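PDB 1OI0: hypothetical protein AF2198, which is probably a zinc-dependent metallopeptidase of the JAB1/MPN family, its bound zinc lying in a pocket occupied here by a tris buffer ion. Local coordinates for residues L15-S20 with D24-L29; D35-L40 with K64-V69; T68-P73 with E81-L86; W106-R111 with V116-V121. All coordinates share one frame; numbering follows the deposited sequence.

Contact 1: L15-S20 with D24-L29; sequences LEAAKS and DEFIAL. With 144 (tris-hydroxymethyl-methyl-ammonium), chain F.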
loop_
_atom_site.group_PDB
_atom_site.type_symbol
_atom_site.label_atom_id
_atom_site.label_comp_id
_atom_site.label_asym_id
_atom_site.label_seq_id
_atom_site.Cartn_x
_atom_site.Cartn_y
_atom_site.Cartn_z
ATOM N N LEU A 15 6.738 -2.215 -4.985
ATOM C CA LEU A 15 7.936 -1.392 -5.066
ATOM C C LEU A 15 8.443 -1.226 -6.496
ATOM O O LEU A 15 8.958 -0.168 -6.858
ATOM C CB LEU A 15 9.033 -1.978 -4.177
ATOM C CG LEU A 15 8.702 -1.879 -2.685
ATOM C CD1 LEU A 15 9.695 -2.688 -1.888
ATOM C CD2 LEU A 15 8.712 -0.418 -2.244
ATOM N N GLU A 16 8.294 -2.263 -7.311
ATOM C CA GLU A 16 8.736 -2.183 -8.700
ATOM C C GLU A 16 7.773 -1.309 -9.505
ATOM O O GLU A 16 8.177 -0.622 -10.441
ATOM C CB GLU A 16 8.827 -3.582 -9.308
ATOM C CG GLU A 16 9.818 -4.485 -8.589
ATOM C CD GLU A 16 9.962 -5.844 -9.244
ATOM O OE1 GLU A 16 8.927 -6.470 -9.550
ATOM O OE2 GLU A 16 11.110 -6.293 -9.443
ATOM N N ALA A 17 6.498 -1.333 -9.128
ATOM C CA ALA A 17 5.485 -0.530 -9.806
ATOM C C ALA A 17 5.725 0.940 -9.478
ATOM O O ALA A 17 5.536 1.815 -10.324
ATOM C CB ALA A 17 4.089 -0.949 -9.354
ATOM N N ALA A 18 6.143 1.200 -8.243
ATOM C CA ALA A 18 6.428 2.559 -7.799
ATOM C C ALA A 18 7.643 3.080 -8.556
ATOM O O ALA A 18 7.650 4.216 -9.039
ATOM C CB ALA A 18 6.693 2.580 -6.303
ATOM N N LYS A 19 8.672 2.243 -8.663
ATOM C CA LYS A 19 9.881 2.629 -9.381
ATOM C C LYS A 19 9.530 2.959 -10.822
ATOM O O LYS A 19 10.017 3.940 -11.382
ATOM C CB LYS A 19 10.911 1.498 -9.357
ATOM C CG LYS A 19 11.491 1.208 -7.989
ATOM C CD LYS A 19 12.453 0.030 -8.045
ATOM C CE LYS A 19 13.034 -0.281 -6.678
ATOM N NZ LYS A 19 13.943 -1.460 -6.729
ATOM N N SER A 20 8.680 2.134 -11.426
ATOM C CA SER A 20 8.273 2.346 -12.811
ATOM C C SER A 20 7.425 3.600 -12.967
ATOM O O SER A 20 7.467 4.262 -14.003
ATOM C CB SER A 20 7.487 1.138 -13.327
ATOM O OG SER A 20 8.297 -0.022 -13.345
ATOM N N ASP A 24 5.666 9.952 -10.798
ATOM C CA ASP A 24 4.233 9.994 -10.537
ATOM C C ASP A 24 3.932 9.108 -9.338
ATOM O O ASP A 24 4.764 8.293 -8.931
ATOM C CB ASP A 24 3.431 9.496 -11.740
ATOM C CG ASP A 24 3.529 10.423 -12.933
ATOM O OD1 ASP A 24 3.662 11.646 -12.724
ATOM O OD2 ASP A 24 3.452 9.927 -14.076
ATOM N N GLU A 25 2.749 9.278 -8.766
ATOM C CA GLU A 25 2.350 8.469 -7.630
ATOM C C GLU A 25 1.531 7.271 -8.068
ATOM O O GLU A 25 0.404 7.406 -8.546
ATOM C CB GLU A 25 1.565 9.309 -6.621
ATOM C CG GLU A 25 2.429 10.343 -5.930
ATOM C CD GLU A 25 1.721 11.047 -4.793
ATOM O OE1 GLU A 25 0.674 10.548 -4.328
ATOM O OE2 GLU A 25 2.224 12.096 -4.352
ATOM N N PHE A 26 2.131 6.096 -7.935
ATOM C CA PHE A 26 1.461 4.852 -8.261
ATOM C C PHE A 26 0.391 4.680 -7.193
ATOM O O PHE A 26 0.570 5.106 -6.050
ATOM C CB PHE A 26 2.466 3.695 -8.173
ATOM C CG PHE A 26 1.834 2.338 -7.989
ATOM C CD1 PHE A 26 1.282 1.658 -9.070
ATOM C CD2 PHE A 26 1.799 1.740 -6.731
ATOM C CE1 PHE A 26 0.704 0.401 -8.903
ATOM C CE2 PHE A 26 1.223 0.482 -6.552
ATOM C CZ PHE A 26 0.676 -0.188 -7.638
ATOM N N ILE A 27 -0.738 4.100 -7.569
ATOM C CA ILE A 27 -1.783 3.838 -6.594
ATOM C C ILE A 27 -2.574 2.627 -7.055
ATOM O O ILE A 27 -2.769 2.413 -8.251
ATOM C CB ILE A 27 -2.735 5.053 -6.403
ATOM C CG1 ILE A 27 -3.691 4.785 -5.230
ATOM C CG2 ILE A 27 -3.511 5.317 -7.678
ATOM C CD1 ILE A 27 -4.479 6.015 -4.766
ATOM N N ALA A 28 -3.007 1.825 -6.091
ATOM C CA ALA A 28 -3.785 0.631 -6.373
ATOM C C ALA A 28 -4.513 0.213 -5.106
ATOM O O ALA A 28 -4.253 0.740 -4.026
ATOM C CB ALA A 28 -2.871 -0.495 -6.840
ATOM N N LEU A 29 -5.440 -0.726 -5.250
ATOM C CA LEU A 29 -6.175 -1.233 -4.104
ATOM C C LEU A 29 -5.531 -2.550 -3.700
ATOM O O LEU A 29 -5.192 -3.369 -4.550
ATOM C CB LEU A 29 -7.641 -1.472 -4.460
ATOM C CG LEU A 29 -8.415 -0.267 -4.993
ATOM C CD1 LEU A 29 -9.858 -0.679 -5.279
ATOM C CD2 LEU A 29 -8.363 0.868 -3.985
HETATM C C1 144 F . 1.023 12.933 0.498
HETATM N N 144 F . 0.920 13.507 -0.838
HETATM C C2 144 F . 0.002 12.653 -1.658
HETATM O O2 144 F . -0.027 11.338 -1.969
HETATM C C3 144 F . 2.346 13.598 -1.360
HETATM O O3 144 F . 2.446 14.149 -2.686
HETATM C C4 144 F . 0.279 14.827 -0.641
HETATM O O4 144 F . -1.050 15.164 0.175
#

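Contact 2: D35-L40 with K64-V69; sequences DVMDEL and KVFGTV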
loop_
_atom_site.group_PDB
_atom_site.type_symbol
_atom_site.label_atom_id
_atom_site.label_comp_id
_atom_site.label_asym_id
_atom_site.label_seq_id
_atom_site.Cartn_x
_atom_site.Cartn_y
_atom_site.Cartn_z
ATOM N N ASP A 35 -6.430 -13.595 5.224
ATOM C CA ASP A 35 -5.817 -12.485 5.942
ATOM C C ASP A 35 -4.470 -12.107 5.342
ATOM O O ASP A 35 -3.575 -11.646 6.049
ATOM C CB ASP A 35 -5.632 -12.862 7.413
ATOM C CG ASP A 35 -4.603 -13.958 7.604
ATOM O OD1 ASP A 35 -4.649 -14.953 6.849
ATOM O OD2 ASP A 35 -3.755 -13.827 8.511
ATOM N N VAL A 36 -4.328 -12.298 4.035
ATOM C CA VAL A 36 -3.077 -11.974 3.364
ATOM C C VAL A 36 -3.271 -11.109 2.122
ATOM O O VAL A 36 -4.058 -11.440 1.233
ATOM C CB VAL A 36 -2.318 -13.258 2.944
ATOM C CG1 VAL A 36 -1.022 -12.892 2.236
ATOM C CG2 VAL A 36 -2.026 -14.114 4.167
ATOM N N MET A 37 -2.554 -9.991 2.077
ATOM C CA MET A 37 -2.605 -9.097 0.927
ATOM C C MET A 37 -1.660 -9.736 -0.083
ATOM O O MET A 37 -0.464 -9.838 0.174
ATOM C CB MET A 37 -2.067 -7.704 1.281
ATOM C CG MET A 37 -2.707 -7.028 2.482
ATOM S SD MET A 37 -1.830 -5.504 2.946
ATOM C CE MET A 37 -3.135 -4.590 3.726
ATOM N N ASP A 38 -2.183 -10.173 -1.223
ATOM C CA ASP A 38 -1.328 -10.796 -2.227
ATOM C C ASP A 38 -1.770 -10.498 -3.653
ATOM O O ASP A 38 -1.267 -11.100 -4.602
ATOM C CB ASP A 38 -1.285 -12.310 -2.014
ATOM C CG ASP A 38 -2.666 -12.928 -1.956
ATOM O OD1 ASP A 38 -3.486 -12.645 -2.852
ATOM O OD2 ASP A 38 -2.933 -13.705 -1.015
ATOM N N GLU A 39 -2.710 -9.569 -3.795
ATOM C CA GLU A 39 -3.224 -9.187 -5.104
ATOM C C GLU A 39 -3.413 -7.677 -5.165
ATOM O O GLU A 39 -3.533 -7.018 -4.135
ATOM C CB GLU A 39 -4.566 -9.874 -5.361
ATOM C CG GLU A 39 -4.483 -11.382 -5.524
ATOM C CD GLU A 39 -3.963 -11.790 -6.887
ATOM O OE1 GLU A 39 -2.833 -11.394 -7.242
ATOM O OE2 GLU A 39 -4.690 -12.509 -7.605
ATOM N N LEU A 40 -3.439 -7.135 -6.376
ATOM C CA LEU A 40 -3.628 -5.704 -6.554
ATOM C C LEU A 40 -4.711 -5.399 -7.569
ATOM O O LEU A 40 -4.818 -6.062 -8.601
ATOM C CB LEU A 40 -2.333 -5.035 -7.029
ATOM C CG LEU A 40 -1.143 -4.931 -6.076
ATOM C CD1 LEU A 40 0.008 -4.235 -6.792
ATOM C CD2 LEU A 40 -1.538 -4.159 -4.831
ATOM N N LYS A 64 -11.278 -9.738 -1.350
ATOM C CA LYS A 64 -11.664 -8.591 -0.538
ATOM C C LYS A 64 -10.697 -7.428 -0.754
ATOM O O LYS A 64 -9.550 -7.631 -1.150
ATOM C CB LYS A 64 -11.679 -8.981 0.943
ATOM C CG LYS A 64 -12.597 -10.153 1.255
ATOM C CD LYS A 64 -12.490 -10.605 2.701
ATOM C CE LYS A 64 -13.370 -11.825 2.949
ATOM N NZ LYS A 64 -13.286 -12.320 4.350
ATOM N N VAL A 65 -11.172 -6.211 -0.504
ATOM C CA VAL A 65 -10.348 -5.015 -0.652
ATOM C C VAL A 65 -9.881 -4.577 0.730
ATOM O O VAL A 65 -10.661 -4.051 1.522
ATOM C CB VAL A 65 -11.139 -3.856 -1.303
ATOM C CG1 VAL A 65 -10.297 -2.584 -1.311
ATOM C CG2 VAL A 65 -11.530 -4.235 -2.719
ATOM N N PHE A 66 -8.603 -4.796 1.015
ATOM C CA PHE A 66 -8.043 -4.440 2.308
ATOM C C PHE A 66 -7.774 -2.950 2.453
ATOM O O PHE A 66 -7.721 -2.428 3.564
ATOM C CB PHE A 66 -6.749 -5.219 2.549
ATOM C CG PHE A 66 -6.930 -6.710 2.533
ATOM C CD1 PHE A 66 -7.772 -7.330 3.451
ATOM C CD2 PHE A 66 -6.266 -7.493 1.595
ATOM C CE1 PHE A 66 -7.948 -8.714 3.437
ATOM C CE2 PHE A 66 -6.434 -8.875 1.572
ATOM C CZ PHE A 66 -7.277 -9.487 2.495
ATOM N N GLY A 67 -7.599 -2.267 1.329
ATOM C CA GLY A 67 -7.334 -0.847 1.394
ATOM C C GLY A 67 -6.614 -0.343 0.163
ATOM O O GLY A 67 -6.871 -0.802 -0.950
ATOM N N THR A 68 -5.698 0.596 0.368
ATOM C CA THR A 68 -4.964 1.172 -0.748
ATOM C C THR A 68 -3.470 1.201 -0.513
ATOM O O THR A 68 -2.991 1.060 0.607
ATOM C CB THR A 68 -5.383 2.632 -1.007
ATOM O OG1 THR A 68 -4.927 3.455 0.075
ATOM C CG2 THR A 68 -6.893 2.747 -1.134
ATOM N N VAL A 69 -2.740 1.388 -1.604
ATOM C CA VAL A 69 -1.300 1.512 -1.552
ATOM C C VAL A 69 -0.942 2.567 -2.587
ATOM O O VAL A 69 -1.466 2.552 -3.695
ATOM C CB VAL A 69 -0.572 0.179 -1.886
ATOM C CG1 VAL A 69 -1.057 -0.380 -3.209
ATOM C CG2 VAL A 69 0.935 0.420 -1.932
#

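Contact 3: T68-P73 with E81-L86; sequences TVHSHP and EEDLSL. With ZN (zinc ion), chain E; 144 (tris-hydroxymethyl-methyl-ammonium), chain F.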
loop_
_atom_site.group_PDB
_atom_site.type_symbol
_atom_site.label_atom_id
_atom_site.label_comp_id
_atom_site.label_asym_id
_atom_site.label_seq_id
_atom_site.Cartn_x
_atom_site.Cartn_y
_atom_site.Cartn_z
ATOM N N THR A 68 -5.698 0.596 0.368
ATOM C CA THR A 68 -4.964 1.172 -0.748
ATOM C C THR A 68 -3.470 1.201 -0.513
ATOM O O THR A 68 -2.991 1.060 0.607
ATOM C CB THR A 68 -5.383 2.632 -1.007
ATOM O OG1 THR A 68 -4.927 3.455 0.075
ATOM C CG2 THR A 68 -6.893 2.747 -1.134
ATOM N N VAL A 69 -2.740 1.388 -1.604
ATOM C CA VAL A 69 -1.300 1.512 -1.552
ATOM C C VAL A 69 -0.942 2.567 -2.587
ATOM O O VAL A 69 -1.466 2.552 -3.695
ATOM C CB VAL A 69 -0.572 0.179 -1.886
ATOM C CG1 VAL A 69 -1.057 -0.380 -3.209
ATOM C CG2 VAL A 69 0.935 0.420 -1.932
ATOM N N HIS A 70 -0.100 3.519 -2.203
ATOM C CA HIS A 70 0.335 4.532 -3.153
ATOM C C HIS A 70 1.768 4.911 -2.844
ATOM O O HIS A 70 2.261 4.667 -1.740
ATOM C CB HIS A 70 -0.592 5.769 -3.163
ATOM C CG HIS A 70 -0.431 6.693 -1.995
ATOM N ND1 HIS A 70 -0.978 6.444 -0.755
ATOM C CD2 HIS A 70 0.149 7.915 -1.910
ATOM C CE1 HIS A 70 -0.749 7.472 0.040
ATOM N NE2 HIS A 70 -0.068 8.379 -0.636
ATOM N N SER A 71 2.449 5.474 -3.833
ATOM C CA SER A 71 3.842 5.850 -3.653
ATOM C C SER A 71 4.084 7.354 -3.577
ATOM O O SER A 71 3.280 8.159 -4.051
ATOM C CB SER A 71 4.693 5.261 -4.786
ATOM O OG SER A 71 4.362 5.842 -6.035
ATOM N N HIS A 72 5.207 7.707 -2.956
ATOM C CA HIS A 72 5.648 9.090 -2.815
ATOM C C HIS A 72 6.989 9.201 -3.529
ATOM O O HIS A 72 7.909 8.430 -3.256
ATOM C CB HIS A 72 5.853 9.450 -1.344
ATOM C CG HIS A 72 4.584 9.682 -0.588
ATOM N ND1 HIS A 72 4.566 9.907 0.771
ATOM C CD2 HIS A 72 3.295 9.744 -0.997
ATOM C CE1 HIS A 72 3.322 10.098 1.167
ATOM N NE2 HIS A 72 2.532 10.004 0.114
ATOM N N PRO A 73 7.118 10.159 -4.456
ATOM C CA PRO A 73 8.365 10.352 -5.200
ATOM C C PRO A 73 9.446 11.006 -4.347
ATOM O O PRO A 73 10.614 11.062 -4.735
ATOM C CB PRO A 73 7.929 11.213 -6.380
ATOM C CG PRO A 73 6.836 12.037 -5.792
ATOM C CD PRO A 73 6.052 11.025 -4.988
ATOM N N GLU A 81 -2.195 15.145 5.326
ATOM C CA GLU A 81 -3.591 15.302 5.707
ATOM C C GLU A 81 -4.454 14.732 4.587
ATOM O O GLU A 81 -5.488 14.112 4.838
ATOM C CB GLU A 81 -3.931 16.781 5.910
ATOM C CG GLU A 81 -3.223 17.445 7.078
ATOM C CD GLU A 81 -3.511 16.761 8.396
ATOM O OE1 GLU A 81 -4.690 16.440 8.657
ATOM O OE2 GLU A 81 -2.561 16.552 9.177
ATOM N N GLU A 82 -4.017 14.949 3.348
ATOM C CA GLU A 82 -4.735 14.452 2.181
ATOM C C GLU A 82 -4.814 12.933 2.229
ATOM O O GLU A 82 -5.853 12.349 1.932
ATOM C CB GLU A 82 -4.037 14.877 0.883
ATOM C CG GLU A 82 -4.170 16.350 0.516
ATOM C CD GLU A 82 -3.353 17.266 1.406
ATOM O OE1 GLU A 82 -2.487 16.766 2.156
ATOM O OE2 GLU A 82 -3.567 18.496 1.341
ATOM N N ASP A 83 -3.711 12.293 2.604
ATOM C CA ASP A 83 -3.690 10.840 2.680
ATOM C C ASP A 83 -4.688 10.343 3.711
ATOM O O ASP A 83 -5.402 9.369 3.475
ATOM C CB ASP A 83 -2.292 10.336 3.035
ATOM C CG ASP A 83 -1.317 10.464 1.881
ATOM O OD1 ASP A 83 -1.755 10.765 0.748
ATOM O OD2 ASP A 83 -0.109 10.253 2.111
ATOM N N LEU A 84 -4.738 11.016 4.853
ATOM C CA LEU A 84 -5.666 10.624 5.901
ATOM C C LEU A 84 -7.100 10.629 5.382
ATOM O O LEU A 84 -7.887 9.752 5.733
ATOM C CB LEU A 84 -5.527 11.552 7.110
ATOM C CG LEU A 84 -4.702 11.007 8.285
ATOM C CD1 LEU A 84 -3.417 10.359 7.795
ATOM C CD2 LEU A 84 -4.409 12.138 9.262
ATOM N N SER A 85 -7.442 11.598 4.539
ATOM C CA SER A 85 -8.796 11.662 3.996
ATOM C C SER A 85 -9.045 10.501 3.033
ATOM O O SER A 85 -10.181 10.053 2.869
ATOM C CB SER A 85 -9.047 13.006 3.293
ATOM O OG SER A 85 -8.280 13.140 2.110
ATOM N N LEU A 86 -7.982 10.022 2.391
ATOM C CA LEU A 86 -8.089 8.894 1.473
ATOM C C LEU A 86 -8.292 7.616 2.292
ATOM O O LEU A 86 -9.153 6.790 1.984
ATOM C CB LEU A 86 -6.808 8.758 0.637
ATOM C CG LEU A 86 -6.681 7.444 -0.148
ATOM C CD1 LEU A 86 -7.734 7.398 -1.253
ATOM C CD2 LEU A 86 -5.286 7.322 -0.742
HETATM ZN ZN ZN E . 0.514 10.403 0.039
HETATM C C1 144 F . 1.023 12.933 0.498
HETATM N N 144 F . 0.920 13.507 -0.838
HETATM C C2 144 F . 0.002 12.653 -1.658
HETATM O O2 144 F . -0.027 11.338 -1.969
HETATM C C3 144 F . 2.346 13.598 -1.360
HETATM O O3 144 F . 2.446 14.149 -2.686
HETATM C C4 144 F . 0.279 14.827 -0.641
HETATM O O4 144 F . -1.050 15.164 0.175
#

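Contact 4: W106-R111 with V116-V121; sequences WKCYNR and VELEVV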
loop_
_atom_site.group_PDB
_atom_site.type_symbol
_atom_site.label_atom_id
_atom_site.label_comp_id
_atom_site.label_asym_id
_atom_site.label_seq_id
_atom_site.Cartn_x
_atom_site.Cartn_y
_atom_site.Cartn_z
ATOM N N TRP A 106 8.703 1.284 2.882
ATOM C CA TRP A 106 7.254 1.213 2.971
ATOM C C TRP A 106 6.771 1.204 4.414
ATOM O O TRP A 106 7.490 0.783 5.321
ATOM C CB TRP A 106 6.742 -0.047 2.273
ATOM C CG TRP A 106 7.160 -1.330 2.946
ATOM C CD1 TRP A 106 8.332 -2.005 2.769
ATOM C CD2 TRP A 106 6.414 -2.069 3.923
ATOM N NE1 TRP A 106 8.362 -3.124 3.573
ATOM C CE2 TRP A 106 7.199 -3.183 4.293
ATOM C CE3 TRP A 106 5.160 -1.894 4.522
ATOM C CZ2 TRP A 106 6.769 -4.121 5.234
ATOM C CZ3 TRP A 106 4.731 -2.827 5.459
ATOM C CH2 TRP A 106 5.537 -3.927 5.806
ATOM N N LYS A 107 5.545 1.675 4.608
ATOM C CA LYS A 107 4.906 1.711 5.922
ATOM C C LYS A 107 3.408 1.503 5.726
ATOM O O LYS A 107 2.857 1.868 4.689
ATOM C CB LYS A 107 5.163 3.052 6.620
ATOM C CG LYS A 107 6.627 3.337 6.895
ATOM C CD LYS A 107 6.803 4.647 7.640
ATOM C CE LYS A 107 8.271 4.946 7.885
ATOM N NZ LYS A 107 8.931 3.859 8.661
ATOM N N CYS A 108 2.749 0.904 6.714
ATOM C CA CYS A 108 1.315 0.662 6.625
ATOM C C CYS A 108 0.585 1.436 7.718
ATOM O O CYS A 108 1.101 1.604 8.826
ATOM C CB CYS A 108 1.016 -0.837 6.761
ATOM S SG CYS A 108 -0.691 -1.308 6.374
ATOM N N TYR A 109 -0.615 1.903 7.392
ATOM C CA TYR A 109 -1.438 2.670 8.322
ATOM C C TYR A 109 -2.868 2.146 8.323
ATOM O O TYR A 109 -3.294 1.480 7.381
ATOM C CB TYR A 109 -1.447 4.153 7.922
ATOM C CG TYR A 109 -0.069 4.751 7.762
ATOM C CD1 TYR A 109 0.624 4.656 6.552
ATOM C CD2 TYR A 109 0.570 5.364 8.840
ATOM C CE1 TYR A 109 1.916 5.151 6.426
ATOM C CE2 TYR A 109 1.861 5.858 8.727
ATOM C CZ TYR A 109 2.530 5.748 7.514
ATOM O OH TYR A 109 3.811 6.232 7.398
ATOM N N ASN A 110 -3.609 2.440 9.389
ATOM C CA ASN A 110 -4.998 2.006 9.471
ATOM C C ASN A 110 -5.906 3.079 8.869
ATOM O O ASN A 110 -5.423 4.087 8.350
ATOM C CB ASN A 110 -5.402 1.720 10.926
ATOM C CG ASN A 110 -5.089 2.871 11.859
ATOM O OD1 ASN A 110 -5.219 4.036 11.493
ATOM N ND2 ASN A 110 -4.689 2.548 13.086
ATOM N N ARG A 111 -7.216 2.862 8.938
ATOM C CA ARG A 111 -8.176 3.806 8.374
ATOM C C ARG A 111 -8.094 5.187 9.018
ATOM O O ARG A 111 -8.636 6.158 8.487
ATOM C CB ARG A 111 -9.597 3.242 8.511
ATOM C CG ARG A 111 -10.692 4.101 7.893
ATOM C CD ARG A 111 -12.039 3.396 7.965
ATOM N NE ARG A 111 -13.141 4.254 7.539
ATOM C CZ ARG A 111 -13.565 5.321 8.213
ATOM N NH1 ARG A 111 -12.983 5.665 9.353
ATOM N NH2 ARG A 111 -14.573 6.043 7.748
ATOM N N VAL A 116 0.533 0.811 11.549
ATOM C CA VAL A 116 0.242 -0.528 12.046
ATOM C C VAL A 116 1.181 -1.519 11.371
ATOM O O VAL A 116 1.769 -1.222 10.332
ATOM C CB VAL A 116 -1.214 -0.936 11.748
ATOM C CG1 VAL A 116 -2.176 0.012 12.450
ATOM C CG2 VAL A 116 -1.458 -0.937 10.253
ATOM N N GLU A 117 1.322 -2.701 11.961
ATOM C CA GLU A 117 2.206 -3.707 11.397
ATOM C C GLU A 117 1.549 -4.566 10.324
ATOM O O GLU A 117 0.325 -4.710 10.267
ATOM C CB GLU A 117 2.720 -4.653 12.487
ATOM C CG GLU A 117 3.420 -4.014 13.672
ATOM C CD GLU A 117 3.898 -5.063 14.661
ATOM O OE1 GLU A 117 3.503 -6.238 14.499
ATOM O OE2 GLU A 117 4.653 -4.722 15.596
ATOM N N LEU A 118 2.392 -5.129 9.473
ATOM C CA LEU A 118 1.973 -6.055 8.437
ATOM C C LEU A 118 3.005 -7.162 8.521
ATOM O O LEU A 118 4.200 -6.907 8.365
ATOM C CB LEU A 118 2.026 -5.431 7.042
ATOM C CG LEU A 118 0.878 -4.528 6.598
ATOM C CD1 LEU A 118 1.048 -4.223 5.115
ATOM C CD2 LEU A 118 -0.463 -5.213 6.842
ATOM N N GLU A 119 2.569 -8.385 8.798
ATOM C CA GLU A 119 3.526 -9.476 8.866
ATOM C C GLU A 119 3.812 -9.919 7.439
ATOM O O GLU A 119 2.897 -10.265 6.693
ATOM C CB GLU A 119 2.966 -10.654 9.667
ATOM C CG GLU A 119 4.021 -11.694 10.006
ATOM C CD GLU A 119 3.442 -12.928 10.659
ATOM O OE1 GLU A 119 2.400 -12.807 11.334
ATOM O OE2 GLU A 119 4.040 -14.012 10.507
ATOM N N VAL A 120 5.082 -9.898 7.056
ATOM C CA VAL A 120 5.461 -10.307 5.712
ATOM C C VAL A 120 5.574 -11.824 5.681
ATOM O O VAL A 120 6.313 -12.414 6.470
ATOM C CB VAL A 120 6.808 -9.687 5.294
ATOM C CG1 VAL A 120 7.154 -10.109 3.874
ATOM C CG2 VAL A 120 6.737 -8.170 5.400
ATOM N N VAL A 121 4.835 -12.452 4.773
ATOM C CA VAL A 121 4.854 -13.903 4.653
ATOM C C VAL A 121 5.290 -14.347 3.262
ATOM O O VAL A 121 5.746 -13.537 2.456
ATOM C CB VAL A 121 3.462 -14.496 4.954
ATOM C CG1 VAL A 121 3.037 -14.125 6.364
ATOM C CG2 VAL A 121 2.448 -13.984 3.947
HETATM O O HOH W 1 4.121 -0.170 9.017
#

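Contact 1: L15-S20 with D24-L29
F26 packs against helix 8-21 at A17 and A18. At the root of the side chain, F26 CB lies 4.1 Å from A18 CA, close against the helix backbone. CG is anti to the backbone N (chi1 159°), which swings the ring in beneath the A17 methyl. CD1, CE1 and CZ then pass along that methyl in turn, with A17 CB nearest F26 CE1 at 3.7 Å. A17 CB sits over one face of the ring, offset toward the rim, in a CH-pi contact only 16° off the ring normal. On the strand side, F26 O accepts from S71 N, and F26 N donates to S71 OG.

One residue earlier, E25 leaves the backbone away from the helix, and its extended chain carries the carboxylate to the bound tris ion. E25 OE2 accepts a hydrogen bond of 2.7 Å from the ligand O3, while E25 OE1 lies 2.6 Å from O2. A leucine in its place would probably leave O3 without its acceptor and O2 with zinc but no nearby carboxylate. F26, just before strand 27-32, thus packs helix 8-21 against the sheet, while E25 precedes the HSH sequence, S80 and D83 in the order expected of the JAMM motif of JAB1/MPN proteins.

Contact 2: D35-L40 with K64-V69
A backbone carbonyl pressed against an aromatic ring makes the closest approach here: V36 O lies 3.5 Å from F66 CE2, coming in obliquely. No hydrogen bond joins the segments, because they are not neighbours in the central mixed sheet of the JAB1/MPN fold; strand 27-32 runs between strands 36-42 and 64-72. The touching parts are 51° apart in direction. Strand 36-42 is itself interrupted by a classic beta bulge, in which D38 and E39 both face S31.

F66 has the most surface buried by the contact. M37 reaches it with CG anti to the carbonyl carbon (chi1 -54°), which carries M37 CG to 3.7 Å from F66 CD2. The extended chain then runs past F66 and brings M37 CE to 3.9 Å from F66 CB. Over one face of that ring, offset toward the rim, lies K64 O from the same strand. M37 also packs on L10 of helix 8-21 and on L118. Next to F66, G67 has backbone angles at which any CB would collide with the preceding carbonyl oxygen, which calls for glycine. At the other end, L40 and V69 cross at about a right angle, with L40 CD2 4.1 Å from V69 CG1.

Contact 3: T68-P73 with E81-L86
Strand T68-H72 and helix E81-L86 run nearly antiparallel, their axes at 157° and 11.0 Å apart at closest approach. A zinc ion bridges the gap. H70 points its ring at the helix, CG sitting between the backbone N and the carbonyl carbon (chi1 76°), and binds zinc through NE2 at 2.2 Å. H72, further along the strand, binds through NE2 at 2.1 Å. D83 answers from the helix with both carboxylate oxygens, OD1 2.4 Å and OD2 2.2 Å from the metal. Its carboxylate is nearly coplanar with the H72 ring but steeply turned against that of H70.

Strand and helix belong to the beta-alpha-beta unit 64-72, 81-89, 93-98, and the sequence matches the JAMM signature of JAB1/MPN metalloproteins: its two His and the Asp bind zinc, and S80 is the Ser. Second-shell bonds hold two of them: H72 ND1 is hydrogen-bonded to S76 O, which sets the ring's rotation, and S80 OG meets D83 N.

The bound tris ion completes the coordination with O2, 2.3 Å from zinc, and its O4 gives a weak hydrogen bond to E82 OE1. Away from the metal, L86 CD2 lies 4.0 Å from T68 OG1.

Contact 4: W106-R111 with V116-V121
V116 and C108 have the most surface buried, followed equally by W106 and L118, in a contact that begins as a beta hairpin: strand 115-116 turns back antiparallel beside 106-110. V116 N donates to C108 O at 2.9 Å, fairly straight at the hydrogen (164°) although the donor stands above the carbonyl plane. The return bond of this pair is replaced by a water, which accepts from C108 N and donates to V116 O.

C108 has SG anti to its own backbone N (chi1 -170°), which drives the sulfur into L118, with C108 SG 3.6 Å from L118 CG. V116 CG2 also touches that sulfur.

The W106 indole spans the far end, six-membered ring foremost. W106 CZ3 lies 4.0 Å from L118 CD1, and W106 CZ2 meets V120 CG2 at 4.1 Å, both approached obliquely. W106 also packs on L11 of helix 8-21, as does V120. Replacing W106 with a serine would probably open a gap between L118, V120 and L11.

At the turn, N110 OD1 takes the backbone N of both K112 and E114. The side chain crosses V116 at about a right angle, with N110 ND2 3.6 Å from V116 CG1.

Strand 64-72 ties the first three contacts together. Contacts 2 and 3 share T68 and V69 on it, their centres about 15 Å apart on opposite sides of the chain's centre, so one strand runs from a hydrophobic interior to the zinc. Contact 1 adjoins it through A28 O and V69 N, 2.9 Å apart, and F26 O and S71 N, also 2.9 Å apart; it and contact 3 both reach the tris ion. Contact 4 does not touch contact 3 (centres about 14 Å apart, nearest atoms about 5 Å), yet Y109's side chain is about 8 Å from the zinc. It meets contact 2, its centre about 11 Å away, where M37 SD lies 3.8 Å from L118 CD1.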